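Local atomic coordinates of Fe-S binding reductase, putative (Thermus thermophilus, PDB entry 2D4P), a protein that is of unknown function but carries a GNAT-like fold and is probably an acyltransferase. Residues E45-Q53 against L64-A75. Sequence-based numbering, arbitrary orientation.
Sequences EPMGFALAQ and LVTRIEGRSVEA
The ring of Phe49 packs against Glu69 and the Arg67 guanidinium on one face of the antiparallel hairpin. The Phe49 ring lies alongside Glu69, whose CB sits over one ring face, 4.2 Å from the centroid in a CH-pi contact. Ring atom CZ in turn lies over the centre of the Arg67 guanidinium, the two planes 73° apart. Arginine suits this place because its chain, extended from CG to NE, runs past the ring and carries its polar end to three acceptors: NE donates in its own plane to the anti lone pair of Glu69 OE2 at 2.8 Å, while NH1 and NH2 reach the carbonyls of Arg21 and Ala18. Leu51 CD1 packs on Arg67 CB on the same face.

Strands 45-56 and 61-70 make up this hairpin in the middle of the mixed sheet of a GNAT-like fold, and a classic beta bulge interrupts their register where Thr66 and Arg67 both face Leu51. Beyond the bulge, Gln53 NE2 donates almost straight to Thr66 OG1 at 3.3 Å. On the other face, Ala50, Val65 and Ile68 touch helix 73-89, and small Ala52 meets Val65 CG2 through its CB.

At the far end, the Arg71 chain bends at chi2 and chi3, carrying its guanidinium past Met47, whose SD lies over one face, toward the rim. There NH2 meets Glu45 OE2 at 2.9 Å from above the carboxylate plane, and NH1 at 3.0 Å on the anti lone pair, the carboxylate standing nearly perpendicular. A glutamine in place of Glu45 would probably leave the Arg71 charge without its anionic mate. Met47 CE reaches Arg71 CB at 3.7 Å, and Ser72 OG caps the following helix by accepting from Ala75 N.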
loop_
_atom_site.group_PDB
_atom_site.type_symbol
_atom_site.label_atom_id
_atom_site.label_comp_id
_atom_site.label_asym_id
_atom_site.label_seq_id
_atom_site.Cartn_x
_atom_site.Cartn_y
_atom_site.Cartn_z
ATOM N N GLU A 45 5.046 16.406 8.008
ATOM C CA GLU A 45 4.718 15.326 8.920
ATOM C C GLU A 45 4.387 14.114 8.036
ATOM O O GLU A 45 3.497 14.206 7.196
ATOM C CB GLU A 45 3.500 15.725 9.759
ATOM C CG GLU A 45 3.119 14.766 10.877
ATOM C CD GLU A 45 4.121 14.768 12.025
ATOM O OE1 GLU A 45 4.973 15.685 12.093
ATOM O OE2 GLU A 45 4.063 13.848 12.864
ATOM N N PRO A 46 5.119 13.009 8.155
ATOM C CA PRO A 46 4.715 11.796 7.443
ATOM C C PRO A 46 3.371 11.299 7.981
ATOM O O PRO A 46 3.129 11.346 9.178
ATOM C CB PRO A 46 5.832 10.786 7.751
ATOM C CG PRO A 46 6.920 11.555 8.373
ATOM C CD PRO A 46 6.373 12.828 8.909
ATOM N N MET A 47 2.499 10.828 7.101
ATOM C CA MET A 47 1.171 10.419 7.526
ATOM C C MET A 47 0.792 9.004 7.087
ATOM O O MET A 47 -0.196 8.467 7.575
ATOM C CB MET A 47 0.123 11.414 7.017
ATOM C CG MET A 47 0.126 12.770 7.762
ATOM S SD MET A 47 -0.269 12.590 9.508
ATOM C CE MET A 47 -2.043 12.275 9.437
ATOM N N GLY A 48 1.552 8.408 6.173
ATOM C CA GLY A 48 1.289 7.043 5.778
ATOM C C GLY A 48 2.142 6.632 4.606
ATOM O O GLY A 48 2.822 7.463 3.984
ATOM N N PHE A 49 2.091 5.352 4.283
ATOM C CA PHE A 49 2.721 4.879 3.057
ATOM C C PHE A 49 2.042 3.616 2.572
ATOM O O PHE A 49 1.392 2.914 3.341
ATOM C CB PHE A 49 4.238 4.654 3.261
ATOM C CG PHE A 49 4.589 3.505 4.199
ATOM C CD1 PHE A 49 4.637 2.195 3.751
ATOM C CD2 PHE A 49 4.950 3.766 5.509
ATOM C CE1 PHE A 49 4.958 1.172 4.609
ATOM C CE2 PHE A 49 5.279 2.734 6.377
ATOM C CZ PHE A 49 5.295 1.444 5.917
ATOM N N ALA A 50 2.196 3.338 1.281
ATOM C CA ALA A 50 1.691 2.109 0.679
ATOM C C ALA A 50 2.814 1.489 -0.140
ATOM O O ALA A 50 3.416 2.164 -0.965
ATOM C CB ALA A 50 0.487 2.381 -0.206
ATOM N N LEU A 51 3.101 0.211 0.128
ATOM C CA LEU A 51 4.051 -0.577 -0.656
ATOM C C LEU A 51 3.228 -1.503 -1.511
ATOM O O LEU A 51 2.505 -2.324 -0.989
ATOM C CB LEU A 51 4.951 -1.402 0.255
ATOM C CG LEU A 51 5.661 -0.604 1.331
ATOM C CD1 LEU A 51 6.601 -1.546 2.051
ATOM C CD2 LEU A 51 6.388 0.634 0.801
ATOM N N ALA A 52 3.306 -1.309 -2.812
ATOM C CA ALA A 52 2.497 -2.051 -3.777
ATOM C C ALA A 52 3.313 -2.409 -5.014
ATOM O O ALA A 52 4.295 -1.756 -5.344
ATOM C CB ALA A 52 1.243 -1.285 -4.157
ATOM N N GLN A 53 2.887 -3.466 -5.700
ATOM C CA GLN A 53 3.637 -3.994 -6.838
ATOM C C GLN A 53 2.748 -4.768 -7.776
ATOM O O GLN A 53 1.710 -5.320 -7.373
ATOM C CB GLN A 53 4.798 -4.907 -6.366
ATOM C CG GLN A 53 4.313 -6.186 -5.699
ATOM C CD GLN A 53 5.486 -6.990 -5.125
ATOM O OE1 GLN A 53 6.337 -7.459 -5.894
ATOM N NE2 GLN A 53 5.552 -7.096 -3.806
ATOM N N LEU A 64 -0.840 -5.758 -6.131
ATOM C CA LEU A 64 -1.008 -6.139 -4.749
ATOM C C LEU A 64 -0.378 -5.114 -3.826
ATOM O O LEU A 64 0.798 -4.745 -3.976
ATOM C CB LEU A 64 -0.346 -7.492 -4.518
ATOM C CG LEU A 64 -0.572 -8.146 -3.166
ATOM C CD1 LEU A 64 -2.060 -8.400 -2.827
ATOM C CD2 LEU A 64 0.239 -9.470 -3.147
ATOM N N VAL A 65 -1.179 -4.635 -2.889
ATOM C CA VAL A 65 -0.686 -3.750 -1.837
ATOM C C VAL A 65 -0.179 -4.659 -0.709
ATOM O O VAL A 65 -0.951 -5.215 0.069
ATOM C CB VAL A 65 -1.778 -2.789 -1.313
ATOM C CG1 VAL A 65 -1.170 -1.845 -0.290
ATOM C CG2 VAL A 65 -2.449 -2.006 -2.428
ATOM N N THR A 66 1.121 -4.786 -0.661
ATOM C CA THR A 66 1.842 -5.597 0.260
ATOM C C THR A 66 1.736 -5.068 1.662
ATOM O O THR A 66 1.662 -5.828 2.644
ATOM C CB THR A 66 3.343 -5.617 -0.262
ATOM O OG1 THR A 66 3.322 -6.090 -1.636
ATOM C CG2 THR A 66 4.104 -6.568 0.482
ATOM N N ARG A 67 1.758 -3.741 1.775
ATOM C CA ARG A 67 1.678 -3.076 3.045
ATOM C C ARG A 67 1.090 -1.692 2.916
ATOM O O ARG A 67 1.474 -0.942 2.020
ATOM C CB ARG A 67 3.072 -2.952 3.672
ATOM C CG ARG A 67 3.006 -2.446 5.078
ATOM C CD ARG A 67 4.281 -2.625 5.812
ATOM N NE ARG A 67 4.158 -2.149 7.186
ATOM C CZ ARG A 67 5.199 -2.008 7.979
ATOM N NH1 ARG A 67 6.412 -2.297 7.515
ATOM N NH2 ARG A 67 5.032 -1.543 9.216
ATOM N N ILE A 68 0.230 -1.339 3.860
ATOM C CA ILE A 68 -0.257 0.038 3.935
ATOM C C ILE A 68 -0.301 0.437 5.406
ATOM O O ILE A 68 -0.708 -0.349 6.271
ATOM C CB ILE A 68 -1.611 0.215 3.203
ATOM C CG1 ILE A 68 -1.958 1.711 3.125
ATOM C CG2 ILE A 68 -2.756 -0.564 3.864
ATOM C CD1 ILE A 68 -3.226 2.009 2.278
ATOM N N GLU A 69 0.182 1.639 5.676
ATOM C CA GLU A 69 0.178 2.221 6.989
ATOM C C GLU A 69 -0.356 3.628 6.872
ATOM O O GLU A 69 -0.093 4.311 5.876
ATOM C CB GLU A 69 1.584 2.227 7.600
ATOM C CG GLU A 69 2.250 0.859 7.711
ATOM C CD GLU A 69 1.537 -0.126 8.641
ATOM O OE1 GLU A 69 0.701 0.283 9.458
ATOM O OE2 GLU A 69 1.844 -1.331 8.552
ATOM N N GLY A 70 -1.088 4.070 7.886
ATOM C CA GLY A 70 -1.621 5.420 7.878
ATOM C C GLY A 70 -2.201 5.882 9.202
ATOM O O GLY A 70 -2.790 5.100 9.942
ATOM N N ARG A 71 -2.035 7.172 9.467
ATOM C CA ARG A 71 -2.396 7.772 10.743
ATOM C C ARG A 71 -3.842 8.247 10.811
ATOM O O ARG A 71 -4.323 8.673 11.890
ATOM C CB ARG A 71 -1.466 8.930 11.004
ATOM C CG ARG A 71 -0.104 8.489 11.461
ATOM C CD ARG A 71 0.510 9.460 12.454
ATOM N NE ARG A 71 1.850 9.842 12.039
ATOM C CZ ARG A 71 2.500 10.917 12.468
ATOM N NH1 ARG A 71 1.942 11.738 13.363
ATOM N NH2 ARG A 71 3.724 11.153 12.001
ATOM N N SER A 72 -4.532 8.186 9.677
ATOM C CA SER A 72 -5.920 8.593 9.596
ATOM C C SER A 72 -6.609 7.916 8.424
ATOM O O SER A 72 -5.959 7.476 7.488
ATOM C CB SER A 72 -5.998 10.111 9.425
ATOM O OG SER A 72 -5.491 10.517 8.160
ATOM N N VAL A 73 -7.929 7.871 8.470
ATOM C CA VAL A 73 -8.708 7.446 7.301
ATOM C C VAL A 73 -8.336 8.265 6.056
ATOM O O VAL A 73 -8.139 7.702 4.972
ATOM C CB VAL A 73 -10.207 7.495 7.568
ATOM C CG1 VAL A 73 -11.000 7.309 6.271
ATOM C CG2 VAL A 73 -10.601 6.446 8.608
ATOM N N GLU A 74 -8.193 9.578 6.223
ATOM C CA GLU A 74 -7.823 10.439 5.122
ATOM C C GLU A 74 -6.504 9.987 4.469
ATOM O O GLU A 74 -6.419 9.892 3.253
ATOM C CB GLU A 74 -7.760 11.915 5.565
ATOM C CG GLU A 74 -7.402 12.855 4.432
ATOM C CD GLU A 74 -7.172 14.295 4.850
ATOM O OE1 GLU A 74 -7.307 14.605 6.050
ATOM O OE2 GLU A 74 -6.830 15.116 3.955
ATOM N N ALA A 75 -5.479 9.704 5.265
ATOM C CA ALA A 75 -4.199 9.249 4.713
ATOM C C ALA A 75 -4.376 7.908 3.969
ATOM O O ALA A 75 -3.892 7.706 2.849
ATOM C CB ALA A 75 -3.176 9.134 5.811
#